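Local coordinates for protein gamma-glutamyltranspeptidase (Ggt) (PDB 5BPK) that probably transfers or hydrolyses the gamma-glutamyl group of glutathione and related compounds, as a gamma-glutamyltranspeptidase of the N-terminal nucleophile hydrolase clan, at residues S5-W10 against F86-S91; V101-S106 against A121-M126; P130-I135 against V156-M161. All coordinates share one frame; numbering follows the deposited sequence.

Contact 1: residues S5-W10 against F86-S91; sequences SVADRW and FLVVGS
Val-88 rises from strand 84-89 and settles against Ser-5 and Ala-7 of strand 2-8, at a point where two beta sheets are packed face to face. These are the two beta layers of the alpha-beta-beta-alpha sandwich of the N-terminal nucleophile hydrolase fold. The axes of the two short strand segments come within 6.9 Å, and their N-to-C directions differ by 146°, so the strands run roughly antiparallel while belonging to different sheets.

The contact is made by van der Waals packing. Val-88 sits at the centre, with one methyl for each of two neighbours on strand 2-8. With CG1 trans to the backbone N (chi1 -168°), that branch sits 3.7 Å from Ser-5 CB, and CG2 is left on the side of Ala-7, whose CB lies 4.4 Å from it. Val-88 CG1 also approaches the strand backbone itself, 4.2 Å from Val-6 N. At the residues next in line, Val-6 and Val-89, the CB bonds point away; Val-6 packs on Ala-61 of the partner chain, and Val-89 on Val-104 and Ile-105 of helix 96-109.

The polar part belongs to Ser-5. Its hydroxyl is held by hydrogen bonds with Asn-165 O and His-3 NE2, so a polar group is accommodated in a buried setting. Strand 2-8 pairs with strand 13-19 in its own chain, and Ser-5, Val-6 and Ala-7 also pair antiparallel with a strand of the partner chain, which carries that sheet across the interface.

Strand 84-89 has an irregularity of its own, a classic beta bulge in which Phe-86 and Leu-87 both face Val-79. Where Ser-5 meets Val-88 most closely, Ser-5 OG lies 3.7 Å from Val-88 CG1 and 3.6 Å from Val-88 O.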
loop_
_atom_site.group_PDB
_atom_site.type_symbol
_atom_site.label_atom_id
_atom_site.label_comp_id
_atom_site.label_asym_id
_atom_site.label_seq_id
_atom_site.Cartn_x
_atom_site.Cartn_y
_atom_site.Cartn_z
ATOM N N SER B 5 0.292 1.601 -10.824
ATOM C CA SER B 5 -0.968 1.603 -11.527
ATOM C C SER B 5 -0.708 1.344 -13.004
ATOM O O SER B 5 0.192 1.963 -13.596
ATOM C CB SER B 5 -1.664 2.957 -11.357
ATOM O OG SER B 5 -2.066 3.188 -10.003
ATOM N N VAL B 6 -1.522 0.473 -13.602
ATOM C CA VAL B 6 -1.376 0.117 -15.005
ATOM C C VAL B 6 -2.747 0.068 -15.674
ATOM O O VAL B 6 -3.696 -0.468 -15.113
ATOM C CB VAL B 6 -0.691 -1.273 -15.205
ATOM C CG1 VAL B 6 -0.342 -1.486 -16.675
ATOM C CG2 VAL B 6 0.565 -1.428 -14.314
ATOM N N ALA B 7 -2.832 0.605 -16.884
ATOM C CA ALA B 7 -4.039 0.469 -17.702
ATOM C C ALA B 7 -3.625 0.269 -19.150
ATOM O O ALA B 7 -2.758 1.008 -19.643
ATOM C CB ALA B 7 -4.937 1.687 -17.554
ATOM N N ASP B 8 -4.212 -0.741 -19.804
ATOM C CA ASP B 8 -3.855 -1.092 -21.180
ATOM C C ASP B 8 -4.928 -0.665 -22.195
ATOM O O ASP B 8 -5.959 -0.106 -21.826
ATOM C CB ASP B 8 -3.468 -2.580 -21.308
ATOM C CG ASP B 8 -4.625 -3.541 -21.094
ATOM O OD1 ASP B 8 -5.800 -3.189 -21.342
ATOM O OD2 ASP B 8 -4.334 -4.687 -20.690
ATOM N N ARG B 9 -4.668 -0.913 -23.475
ATOM C CA ARG B 9 -5.552 -0.438 -24.540
ATOM C C ARG B 9 -6.874 -1.201 -24.622
ATOM O O ARG B 9 -7.845 -0.702 -25.201
ATOM C CB ARG B 9 -4.831 -0.504 -25.889
ATOM C CG ARG B 9 -4.549 -1.910 -26.393
ATOM C CD ARG B 9 -3.445 -1.896 -27.443
ATOM N NE ARG B 9 -3.812 -1.145 -28.648
ATOM C CZ ARG B 9 -3.018 -1.025 -29.707
ATOM N NH1 ARG B 9 -3.408 -0.329 -30.768
ATOM N NH2 ARG B 9 -1.829 -1.609 -29.706
ATOM N N TRP B 10 -6.916 -2.398 -24.039
ATOM C CA TRP B 10 -8.096 -3.255 -24.139
ATOM C C TRP B 10 -9.136 -3.003 -23.064
ATOM O O TRP B 10 -10.263 -3.473 -23.172
ATOM C CB TRP B 10 -7.691 -4.731 -24.150
ATOM C CG TRP B 10 -6.815 -5.050 -25.326
ATOM C CD1 TRP B 10 -7.212 -5.205 -26.622
ATOM C CD2 TRP B 10 -5.392 -5.191 -25.324
ATOM N NE1 TRP B 10 -6.129 -5.473 -27.423
ATOM C CE2 TRP B 10 -4.998 -5.475 -26.650
ATOM C CE3 TRP B 10 -4.411 -5.138 -24.329
ATOM C CZ2 TRP B 10 -3.670 -5.684 -27.001
ATOM C CZ3 TRP B 10 -3.095 -5.346 -24.679
ATOM C CH2 TRP B 10 -2.731 -5.616 -25.996
ATOM N N PHE B 86 -12.064 4.367 -15.266
ATOM C CA PHE B 86 -12.015 5.826 -15.169
ATOM C C PHE B 86 -10.766 6.279 -14.400
ATOM O O PHE B 86 -10.033 7.154 -14.868
ATOM C CB PHE B 86 -13.308 6.349 -14.518
ATOM C CG PHE B 86 -13.340 7.843 -14.311
ATOM C CD1 PHE B 86 -13.298 8.710 -15.391
ATOM C CD2 PHE B 86 -13.452 8.383 -13.032
ATOM C CE1 PHE B 86 -13.348 10.091 -15.203
ATOM C CE2 PHE B 86 -13.494 9.757 -12.831
ATOM C CZ PHE B 86 -13.442 10.615 -13.923
ATOM N N LEU B 87 -10.539 5.703 -13.218
ATOM C CA LEU B 87 -9.330 5.973 -12.433
ATOM C C LEU B 87 -8.667 4.696 -11.937
ATOM O O LEU B 87 -9.346 3.734 -11.587
ATOM C CB LEU B 87 -9.649 6.845 -11.213
ATOM C CG LEU B 87 -10.232 8.240 -11.464
ATOM C CD1 LEU B 87 -10.772 8.860 -10.162
ATOM C CD2 LEU B 87 -9.183 9.158 -12.113
ATOM N N VAL B 88 -7.335 4.704 -11.913
ATOM C CA VAL B 88 -6.530 3.677 -11.260
ATOM C C VAL B 88 -5.657 4.422 -10.256
ATOM O O VAL B 88 -4.881 5.305 -10.628
ATOM C CB VAL B 88 -5.673 2.885 -12.269
ATOM C CG1 VAL B 88 -5.064 1.630 -11.602
ATOM C CG2 VAL B 88 -6.507 2.512 -13.495
ATOM N N VAL B 89 -5.813 4.107 -8.978
ATOM C CA VAL B 89 -5.211 4.922 -7.938
ATOM C C VAL B 89 -4.829 4.104 -6.702
ATOM O O VAL B 89 -5.423 3.077 -6.406
ATOM C CB VAL B 89 -6.154 6.092 -7.579
ATOM C CG1 VAL B 89 -7.450 5.572 -7.011
ATOM C CG2 VAL B 89 -5.483 7.099 -6.654
ATOM N N GLY B 90 -3.812 4.579 -6.001
ATOM C CA GLY B 90 -3.361 3.979 -4.755
ATOM C C GLY B 90 -2.173 4.755 -4.227
ATOM O O GLY B 90 -1.679 5.675 -4.895
ATOM N N SER B 91 -1.729 4.395 -3.023
ATOM C CA SER B 91 -0.640 5.085 -2.353
ATOM C C SER B 91 -0.087 4.272 -1.204
ATOM O O SER B 91 -0.807 3.449 -0.629
ATOM C CB SER B 91 -1.152 6.410 -1.765
ATOM O OG SER B 91 -0.117 7.168 -1.162
#

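Contact 2: residues V101-S106 against A121-M126; sequences VLQVIS and APRFHM. With EDO (1,2-ethanediol), chain R; EDO (1,2-ethanediol), chain V.
Gln-103 reaches out from its helix and clasps the backbone of Phe-124 at both of its polar atoms. Phe-124 N donates to Gln-103 OE1 at 2.8 Å, a nearly straight bond (167°) that arrives in the carbonyl plane on a lone pair. The return bond, from Gln-103 NE2 to Phe-124 O, is short at 2.7 Å but clearly bent, in part because Phe-124 O is tilted out of the amide plane. Two bonds to one residue fix the rotation of the amide, and a third helps: NE2 also donates to Thr-99 O, one turn back in the helix. A water 2.7 Å from Gln-103 OE1 can donate to it, though that water has more acceptors nearby than protons.

The same OE1 lies over one face of the Phe-124 ring, 3.2 Å from CD2, with amide and ring planes inclined at 51°. Phe-124 gets there because its CG falls between its own N and carbonyl carbon (chi1 62°), which folds the ring back over the amide its backbone is holding. Arg-123 crosses Val-104 at a slant, its NH2 passing 3.9 Å from Val-104 CG2, while its NH1 forms a salt bridge with Asp-183 and bonds to Met-161 O.

Two ethanediol molecules, probably from the crystallisation liquor, border the contact. One donates to Ser-106 OG and puts C2 at the edge of the Phe-124 ring; the other donates to Arg-123 O at 2.7 Å.

The extended segment 121-126, just after helix 115-120, is thus fastened by a glutamine side chain that imitates the pairing of a strand edge. It lies on helix 96-109, a helix covering the beta sandwich of the N-terminal nucleophile hydrolase fold.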
loop_
_atom_site.group_PDB
_atom_site.type_symbol
_atom_site.label_atom_id
_atom_site.label_comp_id
_atom_site.label_asym_id
_atom_site.label_seq_id
_atom_site.Cartn_x
_atom_site.Cartn_y
_atom_site.Cartn_z
ATOM N N VAL B 101 -5.957 8.353 -0.678
ATOM C CA VAL B 101 -6.651 7.846 -1.865
ATOM C C VAL B 101 -8.046 8.502 -2.009
ATOM O O VAL B 101 -8.444 8.894 -3.103
ATOM C CB VAL B 101 -6.723 6.293 -1.856
ATOM C CG1 VAL B 101 -7.627 5.780 -2.963
ATOM C CG2 VAL B 101 -5.307 5.689 -1.998
ATOM N N LEU B 102 -8.764 8.627 -0.890
ATOM C CA LEU B 102 -10.058 9.320 -0.840
ATOM C C LEU B 102 -9.976 10.717 -1.456
ATOM O O LEU B 102 -10.827 11.119 -2.245
ATOM C CB LEU B 102 -10.516 9.419 0.636
ATOM C CG LEU B 102 -11.729 10.205 1.141
ATOM C CD1 LEU B 102 -11.529 11.692 1.130
ATOM C CD2 LEU B 102 -12.956 9.806 0.364
ATOM N N GLN B 103 -8.937 11.454 -1.085
ATOM C CA GLN B 103 -8.798 12.834 -1.507
ATOM C C GLN B 103 -8.543 12.937 -3.009
ATOM O O GLN B 103 -9.140 13.781 -3.682
ATOM C CB GLN B 103 -7.726 13.549 -0.663
ATOM C CG GLN B 103 -8.244 13.867 0.736
ATOM C CD GLN B 103 -7.184 14.348 1.696
ATOM O OE1 GLN B 103 -6.964 15.566 1.838
ATOM N NE2 GLN B 103 -6.501 13.402 2.363
ATOM N N VAL B 104 -7.698 12.060 -3.544
ATOM C CA VAL B 104 -7.415 12.071 -4.982
ATOM C C VAL B 104 -8.697 11.801 -5.766
ATOM O O VAL B 104 -9.026 12.516 -6.723
ATOM C CB VAL B 104 -6.307 11.067 -5.367
ATOM C CG1 VAL B 104 -6.145 10.978 -6.892
ATOM C CG2 VAL B 104 -4.988 11.457 -4.708
ATOM N N ILE B 105 -9.439 10.783 -5.339
ATOM C CA ILE B 105 -10.695 10.443 -5.993
ATOM C C ILE B 105 -11.715 11.593 -5.937
ATOM O O ILE B 105 -12.335 11.932 -6.949
ATOM C CB ILE B 105 -11.311 9.152 -5.407
ATOM C CG1 ILE B 105 -10.405 7.959 -5.714
ATOM C CG2 ILE B 105 -12.722 8.936 -5.972
ATOM C CD1 ILE B 105 -10.823 6.672 -5.041
ATOM N N SER B 106 -11.889 12.173 -4.756
ATOM C CA SER B 106 -12.795 13.302 -4.565
ATOM C C SER B 106 -12.360 14.497 -5.399
ATOM O O SER B 106 -13.195 15.185 -5.978
ATOM C CB SER B 106 -12.842 13.689 -3.081
ATOM O OG SER B 106 -13.572 14.886 -2.856
ATOM N N ALA B 121 -2.502 18.265 -5.209
ATOM C CA ALA B 121 -3.286 19.054 -4.243
ATOM C C ALA B 121 -2.932 18.685 -2.801
ATOM O O ALA B 121 -2.811 17.491 -2.476
ATOM C CB ALA B 121 -4.775 18.864 -4.473
ATOM N N PRO B 122 -2.750 19.702 -1.940
ATOM C CA PRO B 122 -2.458 19.414 -0.540
ATOM C C PRO B 122 -3.506 18.518 0.119
ATOM O O PRO B 122 -4.683 18.588 -0.229
ATOM C CB PRO B 122 -2.462 20.802 0.101
ATOM C CG PRO B 122 -1.903 21.676 -0.989
ATOM C CD PRO B 122 -2.571 21.139 -2.242
ATOM N N ARG B 123 -3.048 17.694 1.060
ATOM C CA ARG B 123 -3.856 16.664 1.707
ATOM C C ARG B 123 -3.982 16.936 3.198
ATOM O O ARG B 123 -3.063 17.488 3.803
ATOM C CB ARG B 123 -3.197 15.297 1.511
ATOM C CG ARG B 123 -3.308 14.796 0.091
ATOM C CD ARG B 123 -2.334 13.619 -0.199
ATOM N NE ARG B 123 -2.267 13.431 -1.648
ATOM C CZ ARG B 123 -1.335 12.769 -2.311
ATOM N NH1 ARG B 123 -0.314 12.199 -1.688
ATOM N NH2 ARG B 123 -1.419 12.708 -3.632
ATOM N N PHE B 124 -5.125 16.553 3.776
ATOM C CA PHE B 124 -5.325 16.575 5.231
ATOM C C PHE B 124 -5.619 15.156 5.694
ATOM O O PHE B 124 -5.824 14.261 4.884
ATOM C CB PHE B 124 -6.449 17.537 5.662
ATOM C CG PHE B 124 -7.800 17.181 5.116
ATOM C CD1 PHE B 124 -8.657 16.333 5.814
ATOM C CD2 PHE B 124 -8.201 17.669 3.888
ATOM C CE1 PHE B 124 -9.898 15.996 5.287
ATOM C CE2 PHE B 124 -9.422 17.325 3.350
ATOM C CZ PHE B 124 -10.279 16.483 4.045
ATOM N N HIS B 125 -5.622 14.949 7.004
ATOM C CA HIS B 125 -5.782 13.611 7.553
ATOM C C HIS B 125 -6.306 13.665 8.980
ATOM O O HIS B 125 -5.831 14.450 9.793
ATOM C CB HIS B 125 -4.425 12.895 7.478
ATOM C CG HIS B 125 -4.383 11.552 8.133
ATOM N ND1 HIS B 125 -4.971 10.432 7.587
ATOM C CD2 HIS B 125 -3.789 11.145 9.284
ATOM C CE1 HIS B 125 -4.751 9.396 8.377
ATOM N NE2 HIS B 125 -4.028 9.797 9.408
ATOM N N MET B 126 -7.278 12.805 9.253
ATOM C CA MET B 126 -7.800 12.559 10.590
ATOM C C MET B 126 -7.921 11.048 10.758
ATOM O O MET B 126 -8.556 10.395 9.946
ATOM C CB MET B 126 -9.159 13.258 10.742
ATOM C CG MET B 126 -10.060 12.778 11.873
ATOM S SD MET B 126 -9.397 12.941 13.529
ATOM C CE MET B 126 -9.503 14.729 13.781
HETATM C C1 EDO R . -5.086 20.460 2.920
HETATM O O1 EDO R . -6.405 20.787 3.381
HETATM C C2 EDO R . -4.082 20.583 4.072
HETATM O O2 EDO R . -2.736 20.213 3.697
HETATM C C1 EDO V . -13.161 16.161 0.333
HETATM O O1 EDO V . -12.263 16.046 -0.781
HETATM C C2 EDO V . -12.748 17.270 1.293
HETATM O O2 EDO V . -12.970 18.530 0.666
HETATM O O HOH W 1 -7.808 17.571 0.243
#

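Contact 3: residues P130-I135 against V156-M161; sequences PDELRI and VTKPVM. With EDO (1,2-ethanediol), chain C.
Arg-134 lays its guanidinium between Lys-158 and Met-161, and this sandwich is the tight part of the contact. Lys-158 CB covers one face, 3.5 Å from Arg-134 NE, while Met-161 CG presses on the opposite face. The arginine chain is extended from CG to NE, and it and the methionine chain run antiparallel to each other. At the edge, Arg-134 NH2 donates to Pro-159 O over 2.9 Å, almost straight (169°) and within the guanidinium plane. A water accepts from Arg-134 NE and can bridge it to Ile-135 O and Pro-159 O, though acceptors around it outnumber its protons. With both faces covered and its edge bonded, the group has little room to turn.

The backbones beside it pair as parallel strands. Val-156 N donates to Leu-133 O (3.0 Å), Ile-135 N to Val-156 O (2.8 Å) and Lys-158 N to Ile-135 O (3.0 Å). Ile-135 CD1 meets Thr-157 OG1 at 3.5 Å, Thr-157 being the exposed member of that pair.

The solvent side holds the partly exposed Glu-132 and Lys-158 and the exposed Pro-159. Glu-132 CD rests 3.5 Å from Val-156 CG2, and OE2 takes Lys-158 NZ on its syn lone pair in a 2.7 Å salt bridge. A second water links Glu-132 OE1 to the same ammonium. This carboxylate probably eases the nearness of the arginine and lysine charges. Farther along, Val-160 N donates to an ethanediol, probably from the crystallisation liquor.

In the fold, 133-135 and 155-157 are the two strands of a beta-alpha-beta unit joined through helix 142-151. Arg-134 also bonds by its backbone to His-125, Arg-96 of helix 96-109 touches both Arg-134 and Met-161, and Asp-131 forms a salt bridge with Arg-320 of the partner chain.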
loop_
_atom_site.group_PDB
_atom_site.type_symbol
_atom_site.label_atom_id
_atom_site.label_comp_id
_atom_site.label_asym_id
_atom_site.label_seq_id
_atom_site.Cartn_x
_atom_site.Cartn_y
_atom_site.Cartn_z
ATOM N N PRO B 130 -4.115 9.767 16.875
ATOM C CA PRO B 130 -4.314 10.937 17.707
ATOM C C PRO B 130 -5.464 11.800 17.208
ATOM O O PRO B 130 -5.803 11.766 16.016
ATOM C CB PRO B 130 -2.984 11.694 17.590
ATOM C CG PRO B 130 -2.383 11.236 16.339
ATOM C CD PRO B 130 -2.865 9.839 16.105
ATOM N N ASP B 131 -6.061 12.547 18.130
ATOM C CA ASP B 131 -7.187 13.416 17.813
ATOM C C ASP B 131 -6.629 14.755 17.342
ATOM O O ASP B 131 -6.502 15.724 18.103
ATOM C CB ASP B 131 -8.133 13.550 19.018
ATOM C CG ASP B 131 -9.382 14.350 18.703
ATOM O OD1 ASP B 131 -9.485 14.925 17.592
ATOM O OD2 ASP B 131 -10.275 14.412 19.573
ATOM N N GLU B 132 -6.288 14.771 16.062
ATOM C CA GLU B 132 -5.646 15.926 15.426
ATOM C C GLU B 132 -6.021 15.961 13.951
ATOM O O GLU B 132 -6.277 14.923 13.339
ATOM C CB GLU B 132 -4.123 15.849 15.576
ATOM C CG GLU B 132 -3.450 14.745 14.764
ATOM C CD GLU B 132 -1.958 14.590 15.028
ATOM O OE1 GLU B 132 -1.456 15.049 16.091
ATOM O OE2 GLU B 132 -1.281 13.973 14.164
ATOM N N LEU B 133 -6.059 17.163 13.386
ATOM C CA LEU B 133 -6.223 17.311 11.939
ATOM C C LEU B 133 -4.838 17.586 11.374
ATOM O O LEU B 133 -4.281 18.677 11.541
ATOM C CB LEU B 133 -7.213 18.434 11.586
ATOM C CG LEU B 133 -7.551 18.602 10.088
ATOM C CD1 LEU B 133 -8.259 17.348 9.521
ATOM C CD2 LEU B 133 -8.439 19.839 9.927
ATOM N N ARG B 134 -4.274 16.573 10.731
ATOM C CA ARG B 134 -2.943 16.653 10.164
ATOM C C ARG B 134 -3.022 17.305 8.789
ATOM O O ARG B 134 -3.847 16.913 7.957
ATOM C CB ARG B 134 -2.343 15.247 10.073
ATOM C CG ARG B 134 -1.078 15.147 9.269
ATOM C CD ARG B 134 -0.483 13.776 9.321
ATOM N NE ARG B 134 0.780 13.752 8.589
ATOM C CZ ARG B 134 1.721 12.818 8.705
ATOM N NH1 ARG B 134 1.547 11.786 9.524
ATOM N NH2 ARG B 134 2.848 12.916 7.995
ATOM N N ILE B 135 -2.166 18.301 8.571
ATOM C CA ILE B 135 -2.070 19.002 7.292
ATOM C C ILE B 135 -0.624 19.027 6.780
ATOM O O ILE B 135 0.312 18.639 7.499
ATOM C CB ILE B 135 -2.664 20.439 7.402
ATOM C CG1 ILE B 135 -1.826 21.333 8.320
ATOM C CG2 ILE B 135 -4.092 20.361 7.903
ATOM C CD1 ILE B 135 -2.066 22.801 8.111
ATOM N N VAL B 156 -2.256 20.299 13.039
ATOM C CA VAL B 156 -0.824 20.055 13.140
ATOM C C VAL B 156 -0.237 19.890 11.737
ATOM O O VAL B 156 -0.769 19.140 10.909
ATOM C CB VAL B 156 -0.499 18.813 14.002
ATOM C CG1 VAL B 156 -1.055 18.997 15.408
ATOM C CG2 VAL B 156 -1.049 17.539 13.400
ATOM N N THR B 157 0.849 20.608 11.474
ATOM C CA THR B 157 1.535 20.504 10.198
ATOM C C THR B 157 2.643 19.468 10.351
ATOM O O THR B 157 3.514 19.601 11.220
ATOM C CB THR B 157 2.115 21.865 9.752
ATOM O OG1 THR B 157 1.071 22.855 9.717
ATOM C CG2 THR B 157 2.791 21.740 8.385
ATOM N N LYS B 158 2.590 18.440 9.506
ATOM C CA LYS B 158 3.506 17.317 9.536
ATOM C C LYS B 158 4.044 17.043 8.130
ATOM O O LYS B 158 3.603 17.664 7.166
ATOM C CB LYS B 158 2.808 16.085 10.122
ATOM C CG LYS B 158 2.644 16.157 11.633
ATOM C CD LYS B 158 1.988 14.904 12.205
ATOM C CE LYS B 158 2.097 14.860 13.722
ATOM N NZ LYS B 158 1.382 13.682 14.294
ATOM N N PRO B 159 5.009 16.115 8.006
ATOM C CA PRO B 159 5.573 15.849 6.680
ATOM C C PRO B 159 4.535 15.434 5.649
ATOM O O PRO B 159 3.468 14.950 6.006
ATOM C CB PRO B 159 6.581 14.731 6.952
ATOM C CG PRO B 159 7.024 14.984 8.376
ATOM C CD PRO B 159 5.804 15.489 9.078
ATOM N N VAL B 160 4.857 15.610 4.372
ATOM C CA VAL B 160 3.920 15.270 3.319
ATOM C C VAL B 160 3.497 13.807 3.403
ATOM O O VAL B 160 4.284 12.922 3.776
ATOM C CB VAL B 160 4.444 15.634 1.892
ATOM C CG1 VAL B 160 4.529 17.124 1.730
ATOM C CG2 VAL B 160 5.770 14.928 1.564
ATOM N N MET B 161 2.255 13.574 2.992
ATOM C CA MET B 161 1.592 12.300 3.118
ATOM C C MET B 161 1.385 11.669 1.755
ATOM O O MET B 161 0.725 12.253 0.907
ATOM C CB MET B 161 0.222 12.514 3.744
ATOM C CG MET B 161 0.248 12.898 5.196
ATOM S SD MET B 161 -1.401 13.137 5.857
ATOM C CE MET B 161 -1.816 14.755 5.169
HETATM C C1 EDO C . 8.047 17.543 4.053
HETATM O O1 EDO C . 7.531 16.220 4.147
HETATM C C2 EDO C . 6.903 18.509 4.306
HETATM O O2 EDO C . 7.379 19.850 4.398
HETATM O O HOH W 2 0.850 13.958 17.284
HETATM O O HOH W 3 1.066 15.966 6.774
#

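Overall arrangement
The three contacts follow one another along the chain, each closing before the next opens, and pass from the beta sandwich (contact 1) through helix 96-109 (contact 2) to the small parallel sheet on the far side (contact 3). Contacts 1 and 2 are centred about 18 Å apart and touch where Val-101 CG2 packs on Gly-90 CA at 3.8 Å. Contacts 2 and 3, about 12 Å between centres, are joined by probable hydrogen bonds from Arg-134 N to His-125 O and from Arg-123 NH1 to Met-161 O. Contacts 1 and 3, about 29 Å between centres, do not touch. Side chains of Val-89, Arg-123 and Met-161 lie about 13, 12 and 11 Å from the bound inhibitor, surrounding its pocket without lining it.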